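Long-range contact in mosquitocidal toxin (Bacillus sphaericus, PDB 2CB4), which probably transfers ADP-ribose from NAD to target proteins through this N-terminal catalytic domain, an activity by which it is thought to help kill mosquito larvae: residues N16-S28 / L32-S44. The protein carries 1 engineered substitution. Numbering follows the deposited sequence.
Sequences NSPKDNTWIQAAS and LMDMSSLLYQLIS
Trp23 drives its indole against the flank of helix 36-44, filling the hollow between Ser36, Leu39, Tyr40 and Ile43, with Ser36 and Ile43 met at the ring edge. On the pyrrole side NE1 donates to Ser36 OG, 2.9 Å away, in the ring plane and nearly straight. Ser36 holds its hydroxyl anti to its own backbone N (chi1 171°), which brings OG up to the indole. On the benzo side CH2 comes to 3.7 Å from Leu39 CD2, oblique to the ring, and Ile43 CD1 closes the far end of the edge. The indole is also clasped by its own segment, with Ile24 CG2 over the centre of one face and Pro18 CG against the other, nearer the rim. Pro18 does double duty: its CD sits over a face of the Tyr40 ring, 3.9 Å from the centroid, and Ser17 CA rests beside it as a second CH-pi contact.

Past the Trp23 edge, Asn21 leans on Ser36, CB to CB, and its ND2 grips Met33 O at 2.8 Å, two residues before the N-cap Met35. Gln25 NE2 donates to Asn21 OD1, so both ends of that amide are tied, which restrains its rotation. Met33, a selenomethionine, lies alongside the 24-27 turn, CG 3.8 Å from Ala27 CB and close to Ile24 O, while Ile24 CD1 pokes in at Leu32 O.

Pro184 of strand 180-184 touches Trp23, Ile24 and Leu39. This is local packing of an N-terminal loop, with a short 3-10 turn around Trp23, across the first helix, set beside the mixed sheet of an ADP-ribosyltransferase domain.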
# COMPACT_ATOMS: atom_id res chain seq x y z
N ASN A 16 -23.17 39.15 -21.04
CA ASN A 16 -23.13 37.72 -21.36
C ASN A 16 -21.75 37.19 -21.84
O ASN A 16 -20.73 37.89 -21.75
CB ASN A 16 -24.25 37.32 -22.34
CG ASN A 16 -24.81 35.92 -22.08
OD1 ASN A 16 -24.97 35.11 -23.00
ND2 ASN A 16 -25.10 35.62 -20.81
N SER A 17 -21.75 35.94 -22.32
CA SER A 17 -20.57 35.21 -22.80
C SER A 17 -19.49 36.00 -23.56
O SER A 17 -19.80 36.95 -24.29
CB SER A 17 -21.01 33.96 -23.58
OG SER A 17 -19.96 33.03 -23.75
N PRO A 18 -18.22 35.63 -23.37
CA PRO A 18 -17.11 36.30 -24.05
C PRO A 18 -17.06 35.76 -25.48
O PRO A 18 -17.37 34.58 -25.72
CB PRO A 18 -15.87 35.85 -23.26
CG PRO A 18 -16.38 35.33 -21.99
CD PRO A 18 -17.72 34.75 -22.29
N LYS A 19 -16.68 36.61 -26.43
CA LYS A 19 -16.62 36.20 -27.83
C LYS A 19 -15.54 35.18 -28.09
O LYS A 19 -15.75 34.22 -28.84
CB LYS A 19 -16.47 37.42 -28.73
CG LYS A 19 -17.61 38.45 -28.57
CD LYS A 19 -18.98 37.83 -28.85
CE LYS A 19 -20.06 38.89 -29.08
NZ LYS A 19 -21.20 38.36 -29.90
N ASP A 20 -14.38 35.38 -27.47
CA ASP A 20 -13.24 34.47 -27.60
C ASP A 20 -12.72 34.11 -26.19
O ASP A 20 -13.21 34.62 -25.17
CB ASP A 20 -12.13 35.09 -28.45
CG ASP A 20 -11.73 36.46 -27.95
OD1 ASP A 20 -11.81 36.69 -26.72
OD2 ASP A 20 -11.35 37.31 -28.78
N ASN A 21 -11.70 33.24 -26.16
CA ASN A 21 -11.12 32.78 -24.91
C ASN A 21 -9.95 33.63 -24.39
O ASN A 21 -9.19 33.17 -23.57
CB ASN A 21 -10.73 31.32 -25.03
CG ASN A 21 -9.54 31.11 -25.93
OD1 ASN A 21 -9.06 32.05 -26.59
ND2 ASN A 21 -9.04 29.88 -25.96
N THR A 22 -9.83 34.86 -24.86
CA THR A 22 -8.75 35.74 -24.43
C THR A 22 -8.63 35.84 -22.92
O THR A 22 -7.53 35.90 -22.37
CB THR A 22 -8.91 37.17 -25.00
OG1 THR A 22 -8.90 37.09 -26.43
CG2 THR A 22 -7.77 38.06 -24.59
N TRP A 23 -9.78 35.88 -22.25
CA TRP A 23 -9.82 36.03 -20.79
C TRP A 23 -9.06 34.95 -20.01
O TRP A 23 -8.55 35.22 -18.89
CB TRP A 23 -11.26 36.19 -20.30
CG TRP A 23 -12.13 34.97 -20.51
CD1 TRP A 23 -12.43 34.38 -21.69
CD2 TRP A 23 -12.82 34.21 -19.49
NE1 TRP A 23 -13.24 33.28 -21.49
CE2 TRP A 23 -13.50 33.16 -20.15
CE3 TRP A 23 -12.91 34.31 -18.10
CZ2 TRP A 23 -14.25 32.20 -19.46
CZ3 TRP A 23 -13.69 33.37 -17.41
CH2 TRP A 23 -14.35 32.34 -18.09
N ILE A 24 -8.97 33.76 -20.60
CA ILE A 24 -8.26 32.63 -19.99
C ILE A 24 -7.05 32.16 -20.81
O ILE A 24 -6.56 31.06 -20.63
CB ILE A 24 -9.18 31.41 -19.74
CG1 ILE A 24 -9.92 31.03 -21.02
CG2 ILE A 24 -10.15 31.70 -18.60
CD1 ILE A 24 -10.88 29.86 -20.80
N GLN A 25 -6.55 33.01 -21.71
CA GLN A 25 -5.41 32.61 -22.52
C GLN A 25 -4.06 32.44 -21.79
O GLN A 25 -3.14 31.81 -22.32
CB GLN A 25 -5.24 33.56 -23.72
CG GLN A 25 -5.85 33.00 -24.98
CD GLN A 25 -5.85 33.98 -26.14
OE1 GLN A 25 -4.98 34.86 -26.24
NE2 GLN A 25 -6.81 33.82 -27.04
N ALA A 26 -3.94 33.03 -20.59
CA ALA A 26 -2.69 32.94 -19.81
C ALA A 26 -2.65 31.63 -19.01
O ALA A 26 -1.63 31.29 -18.42
CB ALA A 26 -2.57 34.15 -18.85
N ALA A 27 -3.77 30.91 -19.01
CA ALA A 27 -3.92 29.68 -18.25
C ALA A 27 -2.78 28.70 -18.19
O ALA A 27 -2.22 28.26 -19.23
CB ALA A 27 -5.22 28.96 -18.57
N SER A 28 -2.50 28.30 -16.96
CA SER A 28 -1.53 27.29 -16.62
C SER A 28 -2.27 25.94 -16.79
O SER A 28 -1.72 24.99 -17.32
CB SER A 28 -1.10 27.46 -15.16
OG SER A 28 0.04 26.69 -14.98
N LEU A 32 -8.41 24.26 -19.75
CA LEU A 32 -9.53 25.18 -19.56
C LEU A 32 -9.72 26.05 -20.79
O LEU A 32 -10.83 26.50 -21.07
CB LEU A 32 -9.21 26.14 -18.41
CG LEU A 32 -9.52 25.72 -16.99
CD1 LEU A 32 -9.32 26.94 -16.12
CD2 LEU A 32 -10.95 25.19 -16.89
N MSE A 33 -8.63 26.36 -21.49
CA MSE A 33 -8.67 27.25 -22.65
C MSE A 33 -9.64 26.88 -23.79
O MSE A 33 -10.09 27.75 -24.54
CB MSE A 33 -7.29 27.62 -23.17
CG MSE A 33 -6.25 28.05 -22.14
SE MSE A 33 -4.68 28.69 -23.04
CE MSE A 33 -4.28 27.19 -24.08
N ASP A 34 -9.93 25.59 -23.93
CA ASP A 34 -10.84 25.14 -24.98
C ASP A 34 -12.28 24.98 -24.48
O ASP A 34 -13.17 24.55 -25.23
CB ASP A 34 -10.36 23.81 -25.55
CG ASP A 34 -9.39 23.98 -26.71
OD1 ASP A 34 -8.85 25.11 -26.91
OD2 ASP A 34 -9.20 22.99 -27.44
N MSE A 35 -12.51 25.32 -23.21
CA MSE A 35 -13.81 25.19 -22.60
C MSE A 35 -14.26 26.53 -22.07
O MSE A 35 -14.91 26.63 -21.05
CB MSE A 35 -13.73 24.04 -21.61
CG MSE A 35 -13.38 24.35 -20.19
SE MSE A 35 -13.42 22.77 -19.11
CE MSE A 35 -12.54 21.76 -20.43
N SER A 36 -13.92 27.58 -22.81
CA SER A 36 -14.24 28.95 -22.46
C SER A 36 -15.70 29.22 -22.12
O SER A 36 -16.02 29.77 -21.06
CB SER A 36 -13.75 29.91 -23.55
OG SER A 36 -14.25 31.23 -23.32
N SER A 37 -16.60 28.87 -23.03
CA SER A 37 -18.03 29.11 -22.83
C SER A 37 -18.58 28.29 -21.69
O SER A 37 -19.34 28.80 -20.86
CB SER A 37 -18.80 28.82 -24.12
OG SER A 37 -18.73 29.96 -24.97
N LEU A 38 -18.19 27.02 -21.63
CA LEU A 38 -18.65 26.19 -20.55
C LEU A 38 -18.18 26.77 -19.20
O LEU A 38 -18.97 26.85 -18.24
CB LEU A 38 -18.16 24.77 -20.75
CG LEU A 38 -18.39 23.94 -19.49
CD1 LEU A 38 -19.86 24.06 -19.03
CD2 LEU A 38 -17.98 22.49 -19.71
N LEU A 39 -16.92 27.21 -19.13
CA LEU A 39 -16.36 27.79 -17.91
C LEU A 39 -17.08 29.06 -17.53
O LEU A 39 -17.41 29.27 -16.37
CB LEU A 39 -14.83 28.03 -18.04
CG LEU A 39 -14.14 28.68 -16.83
CD1 LEU A 39 -14.17 27.74 -15.63
CD2 LEU A 39 -12.74 29.15 -17.13
N TYR A 40 -17.33 29.92 -18.51
CA TYR A 40 -18.03 31.16 -18.23
C TYR A 40 -19.43 30.90 -17.66
O TYR A 40 -19.90 31.59 -16.76
CB TYR A 40 -18.09 32.05 -19.47
CG TYR A 40 -18.81 33.33 -19.19
CD1 TYR A 40 -18.12 34.45 -18.70
CD2 TYR A 40 -20.19 33.42 -19.34
CE1 TYR A 40 -18.79 35.62 -18.39
CE2 TYR A 40 -20.87 34.61 -19.04
CZ TYR A 40 -20.16 35.70 -18.56
OH TYR A 40 -20.83 36.87 -18.24
N GLN A 41 -20.10 29.87 -18.17
CA GLN A 41 -21.43 29.52 -17.65
C GLN A 41 -21.31 29.02 -16.23
O GLN A 41 -22.04 29.44 -15.34
CB GLN A 41 -22.08 28.41 -18.49
CG GLN A 41 -22.30 28.79 -19.93
CD GLN A 41 -23.52 29.68 -20.13
OE1 GLN A 41 -23.73 30.67 -19.41
NE2 GLN A 41 -24.33 29.33 -21.13
N LEU A 42 -20.41 28.06 -16.04
CA LEU A 42 -20.14 27.45 -14.75
C LEU A 42 -19.90 28.52 -13.66
O LEU A 42 -20.44 28.44 -12.56
CB LEU A 42 -18.89 26.59 -14.89
CG LEU A 42 -18.76 25.26 -14.17
CD1 LEU A 42 -20.08 24.57 -14.07
CD2 LEU A 42 -17.79 24.41 -14.96
N ILE A 43 -19.12 29.54 -13.98
CA ILE A 43 -18.85 30.62 -13.04
C ILE A 43 -20.05 31.58 -12.89
O ILE A 43 -20.42 31.95 -11.78
CB ILE A 43 -17.61 31.45 -13.51
CG1 ILE A 43 -16.33 30.61 -13.46
CG2 ILE A 43 -17.48 32.75 -12.74
CD1 ILE A 43 -15.13 31.29 -14.11
N SER A 44 -20.61 32.00 -14.02
CA SER A 44 -21.75 32.96 -14.07
C SER A 44 -23.03 32.56 -13.33
O SER A 44 -23.73 33.40 -12.78
CB SER A 44 -22.09 33.27 -15.52
OG SER A 44 -21.21 34.27 -16.02